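Local coordinates for protein exosome complex component Rrp42 (Pyrococcus abyssi, PDB 2PO1) that serves as a probably non-catalytic subunit of the archaeal exosome, an RNA-degrading complex, and is thought to help shape the active site of its partner Rrp41, at residues V87-L92 with E104-L109; V55-T60 with M153-I158; L92-F97 with L146-N151. All blocks are in the same frame, centred on the assembly; numbering follows the deposited sequence.

Contact 1 of 3, residues V87-L92 with E104-L109. With nucleotides of chain A.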
ATOM      1  N   VAL C  87       3.378  -8.256 -15.505  1.00 15.22           N
ATOM      2  CA  VAL C  87       2.751  -9.591 -15.557  1.00 11.91           C
ATOM      3  C   VAL C  87       1.813  -9.650 -14.363  1.00 15.30           C
ATOM      4  O   VAL C  87       2.232  -9.423 -13.228  1.00 12.67           O
ATOM      5  CB  VAL C  87       3.813 -10.627 -15.384  1.00 13.69           C
ATOM      6  CG1 VAL C  87       3.185 -11.992 -15.097  1.00  9.53           C
ATOM      7  CG2 VAL C  87       4.697 -10.676 -16.660  1.00  8.68           C
ATOM      8  N   GLU C  88       0.551  -9.912 -14.650  1.00 15.21           N
ATOM      9  CA  GLU C  88      -0.442 -10.256 -13.696  1.00 17.06           C
ATOM     10  C   GLU C  88      -0.643 -11.769 -13.683  1.00 16.96           C
ATOM     11  O   GLU C  88      -1.025 -12.420 -14.687  1.00 16.76           O
ATOM     12  CB  GLU C  88      -1.736  -9.559 -14.039  1.00 18.19           C
ATOM     13  CG  GLU C  88      -1.631  -8.028 -14.008  1.00 21.37           C
ATOM     14  CD  GLU C  88      -1.400  -7.508 -12.597  1.00 26.79           C
ATOM     15  OE1 GLU C  88      -0.397  -6.815 -12.339  1.00 31.14           O
ATOM     16  OE2 GLU C  88      -2.191  -7.859 -11.730  1.00 28.85           O
ATOM     17  N   LEU C  89      -0.298 -12.327 -12.539  1.00 17.34           N
ATOM     18  CA  LEU C  89      -0.520 -13.760 -12.230  1.00 17.79           C
ATOM     19  C   LEU C  89      -1.897 -13.751 -11.589  1.00 18.22           C
ATOM     20  O   LEU C  89      -2.023 -13.712 -10.376  1.00 17.67           O
ATOM     21  CB  LEU C  89       0.560 -14.205 -11.246  1.00 16.68           C
ATOM     22  CG  LEU C  89       1.766 -14.896 -11.895  1.00 17.77           C
ATOM     23  CD1 LEU C  89       2.034 -14.709 -13.384  1.00 14.65           C
ATOM     24  CD2 LEU C  89       3.048 -14.861 -11.078  1.00 18.28           C
ATOM     25  N   VAL C  90      -2.940 -13.787 -12.425  1.00 18.44           N
ATOM     26  CA  VAL C  90      -4.254 -13.526 -11.914  1.00 21.42           C
ATOM     27  C   VAL C  90      -4.687 -14.777 -11.178  1.00 21.31           C
ATOM     28  O   VAL C  90      -4.299 -15.894 -11.577  1.00 18.92           O
ATOM     29  CB  VAL C  90      -5.266 -12.982 -13.001  1.00 23.21           C
ATOM     30  CG1 VAL C  90      -4.554 -11.922 -13.950  1.00 26.70           C
ATOM     31  CG2 VAL C  90      -5.778 -14.052 -13.850  1.00 22.85           C
ATOM     32  N   PRO C  91      -5.388 -14.593 -10.070  1.00 21.87           N
ATOM     33  CA  PRO C  91      -5.785 -15.672  -9.196  1.00 23.02           C
ATOM     34  C   PRO C  91      -6.528 -16.768  -9.949  1.00 23.90           C
ATOM     35  O   PRO C  91      -6.426 -17.948  -9.578  1.00 24.76           O
ATOM     36  CB  PRO C  91      -6.698 -14.954  -8.216  1.00 23.56           C
ATOM     37  CG  PRO C  91      -6.056 -13.669  -8.069  1.00 22.38           C
ATOM     38  CD  PRO C  91      -5.813 -13.297  -9.489  1.00 23.66           C
ATOM     39  N   LEU C  92      -7.203 -16.403 -11.043  1.00 21.53           N
ATOM     40  CA  LEU C  92      -7.930 -17.415 -11.767  1.00 22.25           C
ATOM     41  C   LEU C  92      -7.016 -18.350 -12.492  1.00 20.29           C
ATOM     42  O   LEU C  92      -7.417 -19.462 -12.812  1.00 22.61           O
ATOM     43  CB  LEU C  92      -9.012 -16.843 -12.700  1.00 22.56           C
ATOM     44  CG  LEU C  92      -8.845 -16.139 -14.032  1.00 22.15           C
ATOM     45  CD1 LEU C  92      -8.054 -16.931 -15.053  1.00 20.14           C
ATOM     46  CD2 LEU C  92     -10.270 -16.021 -14.532  1.00 18.46           C
ATOM     47  N   GLU C 104       7.126 -11.885  -6.297  1.00 16.97           N
ATOM     48  CA  GLU C 104       8.433 -12.050  -6.945  1.00 17.44           C
ATOM     49  C   GLU C 104       8.362 -12.883  -8.209  1.00 15.96           C
ATOM     50  O   GLU C 104       9.165 -12.713  -9.141  1.00 15.49           O
ATOM     51  CB  GLU C 104       9.414 -12.667  -5.976  1.00 18.30           C
ATOM     52  CG  GLU C 104       9.039 -14.099  -5.525  1.00 19.49           C
ATOM     53  CD  GLU C 104      10.111 -14.755  -4.665  1.00 24.11           C
ATOM     54  OE1 GLU C 104      10.994 -14.044  -4.140  1.00 30.28           O
ATOM     55  OE2 GLU C 104      10.080 -16.000  -4.503  1.00 34.15           O
ATOM     56  N   ARG C 105       7.425 -13.817  -8.294  1.00 16.47           N
ATOM     57  CA  ARG C 105       7.344 -14.614  -9.543  1.00 16.72           C
ATOM     58  C   ARG C 105       6.924 -13.739 -10.674  1.00 15.70           C
ATOM     59  O   ARG C 105       7.482 -13.829 -11.739  1.00 15.02           O
ATOM     60  CB  ARG C 105       6.360 -15.788  -9.446  1.00 17.23           C
ATOM     61  CG  ARG C 105       6.773 -16.832  -8.425  1.00 17.76           C
ATOM     62  CD  ARG C 105       5.611 -17.764  -8.017  1.00 21.80           C
ATOM     63  NE  ARG C 105       4.451 -17.024  -7.500  1.00 22.85           N
ATOM     64  CZ  ARG C 105       3.257 -17.558  -7.305  1.00 27.60           C
ATOM     65  NH1 ARG C 105       3.071 -18.849  -7.552  1.00 27.22           N
ATOM     66  NH2 ARG C 105       2.247 -16.808  -6.848  1.00 25.82           N
ATOM     67  N   ALA C 106       5.922 -12.897 -10.457  1.00 13.96           N
ATOM     68  CA  ALA C 106       5.391 -12.065 -11.516  1.00 13.51           C
ATOM     69  C   ALA C 106       6.458 -11.044 -11.910  1.00 13.14           C
ATOM     70  O   ALA C 106       6.625 -10.730 -13.085  1.00 15.74           O
ATOM     71  CB  ALA C 106       4.146 -11.296 -11.008  1.00 12.11           C
ATOM     72  N   ILE C 107       7.151 -10.510 -10.917  1.00 12.73           N
ATOM     73  CA  ILE C 107       8.144  -9.520 -11.116  1.00 13.26           C
ATOM     74  C   ILE C 107       9.316 -10.096 -11.896  1.00 14.69           C
ATOM     75  O   ILE C 107       9.803  -9.438 -12.809  1.00 13.95           O
ATOM     76  CB  ILE C 107       8.609  -8.940  -9.789  1.00 14.38           C
ATOM     77  CG1 ILE C 107       7.485  -8.045  -9.269  1.00 11.99           C
ATOM     78  CG2 ILE C 107       9.846  -8.155 -10.021  1.00 13.49           C
ATOM     79  CD1 ILE C 107       7.547  -7.722  -7.795  1.00 14.20           C
ATOM     80  N   GLU C 108       9.738 -11.313 -11.589  1.00 13.54           N
ATOM     81  CA  GLU C 108      10.858 -11.870 -12.327  1.00 15.45           C
ATOM     82  C   GLU C 108      10.452 -12.188 -13.764  1.00 15.55           C
ATOM     83  O   GLU C 108      11.220 -11.962 -14.686  1.00 17.51           O
ATOM     84  CB  GLU C 108      11.377 -13.141 -11.628  1.00 16.14           C
ATOM     85  CG  GLU C 108      12.314 -13.996 -12.522  1.00 18.10           C
ATOM     86  CD  GLU C 108      12.706 -15.266 -11.797  1.00 17.78           C
ATOM     87  OE1 GLU C 108      13.889 -15.429 -11.491  1.00 20.25           O
ATOM     88  OE2 GLU C 108      11.808 -16.046 -11.433  1.00 18.20           O
ATOM     89  N   LEU C 109       9.244 -12.711 -13.962  1.00 14.81           N
ATOM     90  CA  LEU C 109       8.730 -12.980 -15.312  1.00 13.48           C
ATOM     91  C   LEU C 109       8.707 -11.704 -16.098  1.00 13.80           C
ATOM     92  O   LEU C 109       9.202 -11.659 -17.170  1.00 13.38           O
ATOM     93  CB  LEU C 109       7.290 -13.509 -15.213  1.00 13.07           C
ATOM     94  CG  LEU C 109       7.218 -14.972 -14.734  1.00 12.29           C
ATOM     95  CD1 LEU C 109       5.788 -15.344 -14.353  1.00 14.69           C
ATOM     96  CD2 LEU C 109       7.745 -15.935 -15.811  1.00 14.54           C
TER
ATOM     97  P     A A   4      -4.759  -4.462  -2.033  1.00124.25           P
ATOM     98  OP1   A A   4      -5.800  -4.727  -1.010  1.00133.23           O
ATOM     99  OP2   A A   4      -3.334  -4.792  -1.737  1.00114.41           O
ATOM    100  O5'   A A   4      -4.830  -2.877  -2.344  1.00127.28           O
ATOM    101  C5'   A A   4      -4.461  -2.282  -3.607  1.00121.39           C
ATOM    102  C4'   A A   4      -2.976  -1.935  -3.701  1.00110.45           C
ATOM    103  O4'   A A   4      -2.142  -3.136  -3.793  1.00100.11           O
ATOM    104  C3'   A A   4      -2.619  -1.041  -4.892  1.00108.58           C
ATOM    105  O3'   A A   4      -2.173   0.244  -4.432  1.00111.66           O
ATOM    106  C2'   A A   4      -1.505  -1.802  -5.635  1.00 97.72           C
ATOM    107  O2'   A A   4      -0.236  -1.199  -5.422  1.00 94.00           O
ATOM    108  C1'   A A   4      -1.566  -3.247  -5.092  1.00 91.32           C
ATOM    109  N9    A A   4      -2.345  -4.222  -5.917  1.00 90.94           N
ATOM    110  C8    A A   4      -3.602  -4.850  -5.584  1.00 96.67           C
ATOM    111  N7    A A   4      -4.109  -5.668  -6.484  1.00 96.31           N
ATOM    112  C5    A A   4      -3.101  -5.585  -7.503  1.00 90.57           C
ATOM    113  C6    A A   4      -3.009  -6.228  -8.758  1.00 89.00           C
ATOM    114  N6    A A   4      -3.995  -7.091  -9.153  1.00 93.05           N
ATOM    115  N1    A A   4      -1.855  -5.945  -9.544  1.00 83.56           N
ATOM    116  C2    A A   4      -0.887  -5.073  -9.122  1.00 78.30           C
ATOM    117  N3    A A   4      -0.867  -4.400  -7.970  1.00 78.22           N
ATOM    118  C4    A A   4      -2.009  -4.705  -7.189  1.00 85.50           C
TER
HETATM  119  O   HOH W   1       4.965  -8.086 -12.912  1.00 17.05           O
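Leu89 and Val87 reach from strand 82-89, outermost of its sheet within this chain of the RNase PH fold, onto the first turns of helix 104-118, which runs nearly antiparallel to the strand at 149°. Being two apart on a strand, both side chains face the helix, while Glu88 between them faces the other way. Leu89 straddles the helix surface: its CD2 sits 3.5 Å from Ala106 N and also covers Arg105 CB, and its CD1 meets Leu109 CD1 at 3.9 Å, the two leucines crossing at about a right angle. Ala106 suits the closest point because its lone methyl lets Val87 O come to 3.5 Å from Ala106 CB. Val87 also crosses Leu109 at about a right angle, its CG2 4.1 Å from Leu109 CB. On the far face Glu88 bends at its second torsion (-67°), and its carboxylate meets the adenine of nucleotide A4 of chain A, accepting a bond from N6 to OE2 (3.2 Å, 136° at the hydrogen). Replacing Glu88 by an alanine would probably leave the adenine N6 without this acceptor. Between strand and helix, a water accepts from Val87 N at 3.0 Å and donates weakly to Ala106 O.

Contact 2 of 3, residues V55-T60 with M153-I158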
ATOM      1  N   VAL C  55      -1.364 -16.859 -26.162  1.00 18.74           N
ATOM      2  CA  VAL C  55      -0.454 -17.989 -26.349  1.00 19.21           C
ATOM      3  C   VAL C  55      -0.817 -19.142 -25.435  1.00 20.37           C
ATOM      4  O   VAL C  55      -1.109 -18.927 -24.291  1.00 19.69           O
ATOM      5  CB  VAL C  55       1.012 -17.581 -26.180  1.00 18.50           C
ATOM      6  CG1 VAL C  55       1.933 -18.776 -26.236  1.00 18.88           C
ATOM      7  CG2 VAL C  55       1.384 -16.643 -27.340  1.00 17.00           C
ATOM      8  N   LYS C  56      -0.864 -20.358 -25.988  1.00 20.27           N
ATOM      9  CA  LYS C  56      -1.075 -21.577 -25.214  1.00 20.63           C
ATOM     10  C   LYS C  56       0.124 -22.452 -25.436  1.00 21.47           C
ATOM     11  O   LYS C  56       0.442 -22.739 -26.597  1.00 21.31           O
ATOM     12  CB  LYS C  56      -2.348 -22.294 -25.685  1.00 21.16           C
ATOM     13  CG  LYS C  56      -3.575 -21.387 -25.625  1.00 21.26           C
ATOM     14  CD  LYS C  56      -4.872 -22.161 -25.879  1.00 25.06           C
ATOM     15  CE  LYS C  56      -5.970 -21.203 -26.311  1.00 28.58           C
ATOM     16  NZ  LYS C  56      -7.113 -21.910 -27.015  1.00 36.62           N
ATOM     17  N   LEU C  57       0.797 -22.817 -24.337  1.00 21.17           N
ATOM     18  CA  LEU C  57       1.817 -23.855 -24.335  1.00 22.55           C
ATOM     19  C   LEU C  57       1.134 -25.014 -23.620  1.00 22.26           C
ATOM     20  O   LEU C  57       0.981 -24.974 -22.407  1.00 22.92           O
ATOM     21  CB  LEU C  57       3.029 -23.396 -23.529  1.00 22.43           C
ATOM     22  CG  LEU C  57       4.221 -22.884 -24.297  1.00 25.23           C
ATOM     23  CD1 LEU C  57       3.905 -21.956 -25.526  1.00 29.46           C
ATOM     24  CD2 LEU C  57       5.294 -22.305 -23.386  1.00 20.46           C
ATOM     25  N   GLY C  58       0.617 -25.971 -24.398  1.00 21.64           N
ATOM     26  CA  GLY C  58      -0.261 -26.998 -23.868  1.00 23.36           C
ATOM     27  C   GLY C  58      -1.367 -26.189 -23.231  1.00 24.33           C
ATOM     28  O   GLY C  58      -1.964 -25.334 -23.900  1.00 24.28           O
ATOM     29  N   SER C  59      -1.551 -26.404 -21.930  1.00 23.12           N
ATOM     30  CA  SER C  59      -2.673 -25.852 -21.226  1.00 24.47           C
ATOM     31  C   SER C  59      -2.306 -24.551 -20.552  1.00 21.97           C
ATOM     32  O   SER C  59      -3.160 -23.912 -19.993  1.00 21.71           O
ATOM     33  CB  SER C  59      -3.156 -26.841 -20.173  1.00 24.92           C
ATOM     34  OG  SER C  59      -3.903 -27.892 -20.767  1.00 28.94           O
ATOM     35  N   THR C  60      -1.028 -24.183 -20.547  1.00 21.02           N
ATOM     36  CA  THR C  60      -0.645 -22.870 -20.069  1.00 19.77           C
ATOM     37  C   THR C  60      -1.192 -21.851 -21.062  1.00 20.35           C
ATOM     38  O   THR C  60      -0.976 -21.955 -22.265  1.00 18.60           O
ATOM     39  CB  THR C  60       0.902 -22.712 -20.000  1.00 19.97           C
ATOM     40  OG1 THR C  60       1.389 -23.385 -18.840  1.00 20.74           O
ATOM     41  CG2 THR C  60       1.287 -21.256 -19.914  1.00 16.63           C
ATOM     42  N   MET C 153       7.288 -18.347 -18.343  1.00 16.56           N
ATOM     43  CA  MET C 153       8.261 -17.489 -18.932  1.00 16.01           C
ATOM     44  C   MET C 153       8.203 -17.531 -20.452  1.00 16.62           C
ATOM     45  O   MET C 153       8.097 -16.497 -21.117  1.00 15.79           O
ATOM     46  CB  MET C 153       9.638 -17.893 -18.430  1.00 17.56           C
ATOM     47  CG  MET C 153      10.683 -17.030 -19.034  1.00 19.76           C
ATOM     48  SD  MET C 153      10.809 -15.533 -18.126  1.00 22.16           S
ATOM     49  CE  MET C 153      11.536 -16.122 -16.578  1.00 22.47           C
ATOM     50  N   ASP C 154       8.199 -18.713 -21.032  1.00 16.67           N
ATOM     51  CA  ASP C 154       8.228 -18.766 -22.490  1.00 19.26           C
ATOM     52  C   ASP C 154       6.897 -18.355 -23.043  1.00 19.02           C
ATOM     53  O   ASP C 154       6.807 -17.659 -24.031  1.00 18.53           O
ATOM     54  CB  ASP C 154       8.561 -20.150 -23.000  1.00 19.10           C
ATOM     55  CG  ASP C 154       9.931 -20.613 -22.584  1.00 22.47           C
ATOM     56  OD1 ASP C 154      10.550 -19.902 -21.807  1.00 20.56           O
ATOM     57  OD2 ASP C 154      10.410 -21.700 -23.041  1.00 17.63           O
ATOM     58  N   ALA C 155       5.844 -18.800 -22.402  1.00 19.48           N
ATOM     59  CA  ALA C 155       4.503 -18.468 -22.895  1.00 18.83           C
ATOM     60  C   ALA C 155       4.349 -16.952 -22.871  1.00 17.88           C
ATOM     61  O   ALA C 155       3.833 -16.393 -23.815  1.00 18.26           O
ATOM     62  CB  ALA C 155       3.462 -19.134 -22.037  1.00 18.49           C
ATOM     63  N   ILE C 156       4.836 -16.285 -21.796  1.00 17.05           N
ATOM     64  CA  ILE C 156       4.700 -14.849 -21.681  1.00 15.68           C
ATOM     65  C   ILE C 156       5.599 -14.153 -22.696  1.00 16.70           C
ATOM     66  O   ILE C 156       5.185 -13.200 -23.325  1.00 18.32           O
ATOM     67  CB  ILE C 156       5.016 -14.310 -20.242  1.00 14.37           C
ATOM     68  CG1 ILE C 156       3.958 -14.758 -19.230  1.00 16.12           C
ATOM     69  CG2 ILE C 156       5.120 -12.796 -20.305  1.00  9.97           C
ATOM     70  CD1 ILE C 156       4.445 -14.724 -17.865  1.00 14.81           C
ATOM     71  N   GLY C 157       6.826 -14.636 -22.938  1.00 18.03           N
ATOM     72  CA  GLY C 157       7.665 -13.955 -23.910  1.00 17.37           C
ATOM     73  C   GLY C 157       7.161 -14.117 -25.344  1.00 18.61           C
ATOM     74  O   GLY C 157       7.275 -13.207 -26.166  1.00 18.40           O
ATOM     75  N   ILE C 158       6.651 -15.295 -25.650  1.00 19.04           N
ATOM     76  CA  ILE C 158       6.098 -15.584 -26.992  1.00 20.22           C
ATOM     77  C   ILE C 158       4.922 -14.667 -27.191  1.00 19.51           C
ATOM     78  O   ILE C 158       4.865 -13.916 -28.155  1.00 21.11           O
ATOM     79  CB  ILE C 158       5.645 -17.005 -27.104  1.00 19.98           C
ATOM     80  CG1 ILE C 158       6.862 -17.909 -27.203  1.00 21.77           C
ATOM     81  CG2 ILE C 158       4.818 -17.254 -28.361  1.00 20.84           C
ATOM     82  CD1 ILE C 158       6.516 -19.348 -26.866  1.00 21.36           C
TER
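Val55 and Leu57 of strand 51-57 pack against Ala155 and Ile158 of helix 152-166, in the layer where helix meets sheet in the RNase PH fold; strand and helix run nearly antiparallel, at 154°. The tight part lies at the strand. Val55 CG2 touches Ile158 CG2 at 3.6 Å, two branched side chains meeting at about a right angle, and Leu57 divides its methyls: CD1 goes to Ile158 CD1 at 3.9 Å, CD2 to Ala155 N at 3.7 Å. Ala155 fits because a single methyl leaves room for the strand side chains to reach the helix backbone. Asp154 CB also touches Leu57 CD2, while its carboxylate is held by Tyr36, Thr200 and Asn151. Contact thins out beyond Leu57, where the chain reverses through a type II' turn. Gly58, whose positive phi of 56° a glycine adopts readily, and Ser59 are partly exposed and do not touch the helix; Lys56, pointing away from it, pairs with Glu40. Thr60 brings the chain back. Its hydroxyl is taken up by Gly150 O and Asp149 N; a chi1 of -77° sets OG1 beside the backbone N and leaves the methyl anti to N, placing Thr60 CG2 3.7 Å from Ala155 CB.

Contact 3 of 3, residues L92-F97 with L146-N151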
ATOM      1  N   LEU C  92      -7.203 -16.403 -11.043  1.00 21.53           N
ATOM      2  CA  LEU C  92      -7.930 -17.415 -11.767  1.00 22.25           C
ATOM      3  C   LEU C  92      -7.016 -18.350 -12.492  1.00 20.29           C
ATOM      4  O   LEU C  92      -7.417 -19.462 -12.812  1.00 22.61           O
ATOM      5  CB  LEU C  92      -9.012 -16.843 -12.700  1.00 22.56           C
ATOM      6  CG  LEU C  92      -8.845 -16.139 -14.032  1.00 22.15           C
ATOM      7  CD1 LEU C  92      -8.054 -16.931 -15.053  1.00 20.14           C
ATOM      8  CD2 LEU C  92     -10.270 -16.021 -14.532  1.00 18.46           C
ATOM      9  N   ALA C  93      -5.779 -17.939 -12.709  1.00 17.64           N
ATOM     10  CA  ALA C  93      -4.878 -18.782 -13.449  1.00 17.73           C
ATOM     11  C   ALA C  93      -4.320 -19.958 -12.641  1.00 18.80           C
ATOM     12  O   ALA C  93      -3.746 -20.888 -13.230  1.00 17.75           O
ATOM     13  CB  ALA C  93      -3.755 -17.963 -14.056  1.00 15.60           C
ATOM     14  N   SER C  94      -4.408 -19.891 -11.307  1.00 18.95           N
ATOM     15  CA  SER C  94      -3.715 -20.880 -10.508  1.00 20.49           C
ATOM     16  C   SER C  94      -4.058 -20.707  -9.064  1.00 21.76           C
ATOM     17  O   SER C  94      -4.097 -19.561  -8.558  1.00 20.18           O
ATOM     18  CB  SER C  94      -2.193 -20.700 -10.720  1.00 20.39           C
ATOM     19  OG  SER C  94      -1.444 -21.578  -9.889  1.00 21.84           O
ATOM     20  N   PRO C  95      -4.255 -21.825  -8.361  1.00 23.46           N
ATOM     21  CA  PRO C  95      -4.514 -21.651  -6.963  1.00 24.75           C
ATOM     22  C   PRO C  95      -3.314 -21.106  -6.198  1.00 25.05           C
ATOM     23  O   PRO C  95      -3.489 -20.606  -5.067  1.00 24.23           O
ATOM     24  CB  PRO C  95      -4.924 -23.054  -6.485  1.00 26.83           C
ATOM     25  CG  PRO C  95      -4.409 -23.958  -7.458  1.00 25.75           C
ATOM     26  CD  PRO C  95      -4.250 -23.244  -8.760  1.00 24.49           C
ATOM     27  N   THR C  96      -2.134 -21.136  -6.821  1.00 23.60           N
ATOM     28  CA  THR C  96      -0.970 -20.521  -6.204  1.00 25.95           C
ATOM     29  C   THR C  96      -0.908 -18.997  -6.412  1.00 24.91           C
ATOM     30  O   THR C  96       0.017 -18.352  -5.907  1.00 25.06           O
ATOM     31  CB  THR C  96       0.339 -21.091  -6.735  1.00 24.51           C
ATOM     32  OG1 THR C  96       0.502 -20.699  -8.111  1.00 27.00           O
ATOM     33  CG2 THR C  96       0.311 -22.602  -6.619  1.00 27.21           C
ATOM     34  N   PHE C  97      -1.867 -18.442  -7.157  1.00 24.19           N
ATOM     35  CA  PHE C  97      -1.801 -17.021  -7.538  1.00 23.71           C
ATOM     36  C   PHE C  97      -2.766 -16.335  -6.622  1.00 27.08           C
ATOM     37  O   PHE C  97      -3.928 -16.646  -6.617  1.00 28.91           O
ATOM     38  CB  PHE C  97      -2.209 -16.747  -8.977  1.00 20.31           C
ATOM     39  CG  PHE C  97      -1.237 -17.284 -10.016  1.00 17.72           C
ATOM     40  CD1 PHE C  97      -1.582 -17.293 -11.334  1.00 17.89           C
ATOM     41  CD2 PHE C  97       0.018 -17.764  -9.634  1.00 16.38           C
ATOM     42  CE1 PHE C  97      -0.709 -17.810 -12.294  1.00 16.04           C
ATOM     43  CE2 PHE C  97       0.878 -18.263 -10.540  1.00 14.91           C
ATOM     44  CZ  PHE C  97       0.535 -18.279 -11.875  1.00 15.78           C
ATOM     45  N   LEU C 146      -3.524 -16.454 -17.859  1.00 15.50           N
ATOM     46  CA  LEU C 146      -4.894 -16.956 -17.691  1.00 17.00           C
ATOM     47  C   LEU C 146      -4.965 -18.393 -17.170  1.00 17.65           C
ATOM     48  O   LEU C 146      -5.969 -18.763 -16.625  1.00 18.75           O
ATOM     49  CB  LEU C 146      -5.687 -16.910 -18.991  1.00 17.15           C
ATOM     50  CG  LEU C 146      -5.805 -15.569 -19.688  1.00 16.43           C
ATOM     51  CD1 LEU C 146      -6.491 -15.802 -20.992  1.00 18.79           C
ATOM     52  CD2 LEU C 146      -6.552 -14.546 -18.774  1.00 15.19           C
ATOM     53  N   ASP C 147      -3.903 -19.190 -17.317  1.00 16.95           N
ATOM     54  CA  ASP C 147      -3.950 -20.584 -16.846  1.00 19.35           C
ATOM     55  C   ASP C 147      -2.515 -20.978 -16.752  1.00 18.33           C
ATOM     56  O   ASP C 147      -1.827 -20.924 -17.733  1.00 19.23           O
ATOM     57  CB  ASP C 147      -4.618 -21.480 -17.892  1.00 19.09           C
ATOM     58  CG  ASP C 147      -5.478 -22.570 -17.286  1.00 23.96           C
ATOM     59  OD1 ASP C 147      -6.150 -23.252 -18.087  1.00 26.65           O
ATOM     60  OD2 ASP C 147      -5.528 -22.758 -16.046  1.00 22.41           O
ATOM     61  N   HIS C 148      -2.074 -21.349 -15.564  1.00 19.10           N
ATOM     62  CA  HIS C 148      -0.685 -21.653 -15.313  1.00 17.31           C
ATOM     63  C   HIS C 148      -0.560 -23.168 -15.311  1.00 18.62           C
ATOM     64  O   HIS C 148      -1.012 -23.868 -14.377  1.00 18.81           O
ATOM     65  CB  HIS C 148      -0.295 -21.049 -13.964  1.00 17.45           C
ATOM     66  CG  HIS C 148       1.046 -21.488 -13.488  1.00 17.86           C
ATOM     67  ND1 HIS C 148       1.976 -22.070 -14.321  1.00 17.72           N
ATOM     68  CD2 HIS C 148       1.618 -21.427 -12.259  1.00 21.60           C
ATOM     69  CE1 HIS C 148       3.059 -22.347 -13.623  1.00 20.46           C
ATOM     70  NE2 HIS C 148       2.868 -21.964 -12.372  1.00 18.61           N
ATOM     71  N   ASP C 149      -0.001 -23.715 -16.396  1.00 18.45           N
ATOM     72  CA  ASP C 149       0.266 -25.127 -16.408  1.00 18.81           C
ATOM     73  C   ASP C 149       1.716 -25.318 -16.751  1.00 18.89           C
ATOM     74  O   ASP C 149       2.058 -26.259 -17.458  1.00 19.98           O
ATOM     75  CB  ASP C 149      -0.562 -25.871 -17.430  1.00 19.03           C
ATOM     76  CG  ASP C 149      -0.671 -27.360 -17.091  1.00 24.53           C
ATOM     77  OD1 ASP C 149      -0.839 -28.200 -18.004  1.00 24.92           O
ATOM     78  OD2 ASP C 149      -0.622 -27.684 -15.869  1.00 25.20           O
ATOM     79  N   GLY C 150       2.520 -24.366 -16.349  1.00 17.94           N
ATOM     80  CA  GLY C 150       3.958 -24.505 -16.448  1.00 17.00           C
ATOM     81  C   GLY C 150       4.515 -23.675 -17.560  1.00 16.69           C
ATOM     82  O   GLY C 150       3.849 -23.401 -18.571  1.00 16.74           O
ATOM     83  N   ASN C 151       5.802 -23.342 -17.434  1.00 16.29           N
ATOM     84  CA  ASN C 151       6.462 -22.510 -18.411  1.00 15.18           C
ATOM     85  C   ASN C 151       5.807 -21.170 -18.735  1.00 15.25           C
ATOM     86  O   ASN C 151       5.654 -20.815 -19.879  1.00 17.43           O
ATOM     87  CB  ASN C 151       6.885 -23.336 -19.665  1.00 17.48           C
ATOM     88  CG  ASN C 151       8.001 -22.678 -20.409  1.00 17.08           C
ATOM     89  OD1 ASN C 151       8.627 -21.759 -19.877  1.00 17.14           O
ATOM     90  ND2 ASN C 151       8.318 -23.171 -21.631  1.00 15.19           N
TER
HETATM   91  O   HOH W   2      -7.291 -21.758 -14.531  1.00 25.27           O
HETATM   92  O   HOH W   3      -1.331 -23.540 -11.664  1.00 24.87           O
HETATM   93  O   HOH W   4       2.929 -22.511  -9.492  1.00 35.75           O
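Loop-to-strand packing, with a single direct backbone hydrogen bond, joins residues 92-97, which follow strand 82-89, to the end of strand 135-147 in the RNase PH fold. His148 N donates to Ala93 O at 2.9 Å, 20° from the carbonyl plane. Beside it, small Ala93 allows close approach: its CA lies 3.4 Å from Leu146 O in a CA-H...O contact, and Leu92 CD1 also covers that buried oxygen, which has no hydrogen-bond partner in the model. Leu146 and Asp147 form a classic beta bulge opposite Gln61. A chi1 of 170° swings the His148 ring away from its own backbone N and across Phe97, the side chains at about a right angle; the rings meet rim to rim, planes only 6° apart, with Phe97 CZ 3.4 Å from His148 CD2. Ser94 CB lies over the centre of one Phe97 face, brought there by the type I turn from Ser94 to Phe97. The Ser94 and Thr96 hydroxyls bond each other, and one water links Ser94 OG to His148 O. Another donates to Leu92 O and Asp147 OD2; the Asp147 carboxylate also binds another protein's chain. Around the contact, Val145 of strand 135-147 lies against Ala93 and Phe97, helix 214-219 touches His148, and Asn151 is the N-cap of helix 152-166.

In the fold
All three contacts fall within domain 1 of the 3' exoribonuclease family and reach the same mixed five-stranded sheet. Contacts 1 and 3 are closest, their centres 9 Å apart; contact 2 lies 13 Å from contact 1 and 11 Å from contact 3. Along the chain, 55-60 comes first, followed by 87-92, 92-97, 104-109, 146-151 and 153-158, so contact 2 encloses the other two, whose segments alternate and share Leu92. Strands 82-89 and 135-147, parallel neighbours, bring contacts 1 and 3 together; helices 104-118 and 152-166 meet where Leu109 packs on Met153 and Ile156. Contact 1 touches the nucleotide, while the nearest atoms of contacts 3 and 2 lie about 8 and 13 Å from the RNA.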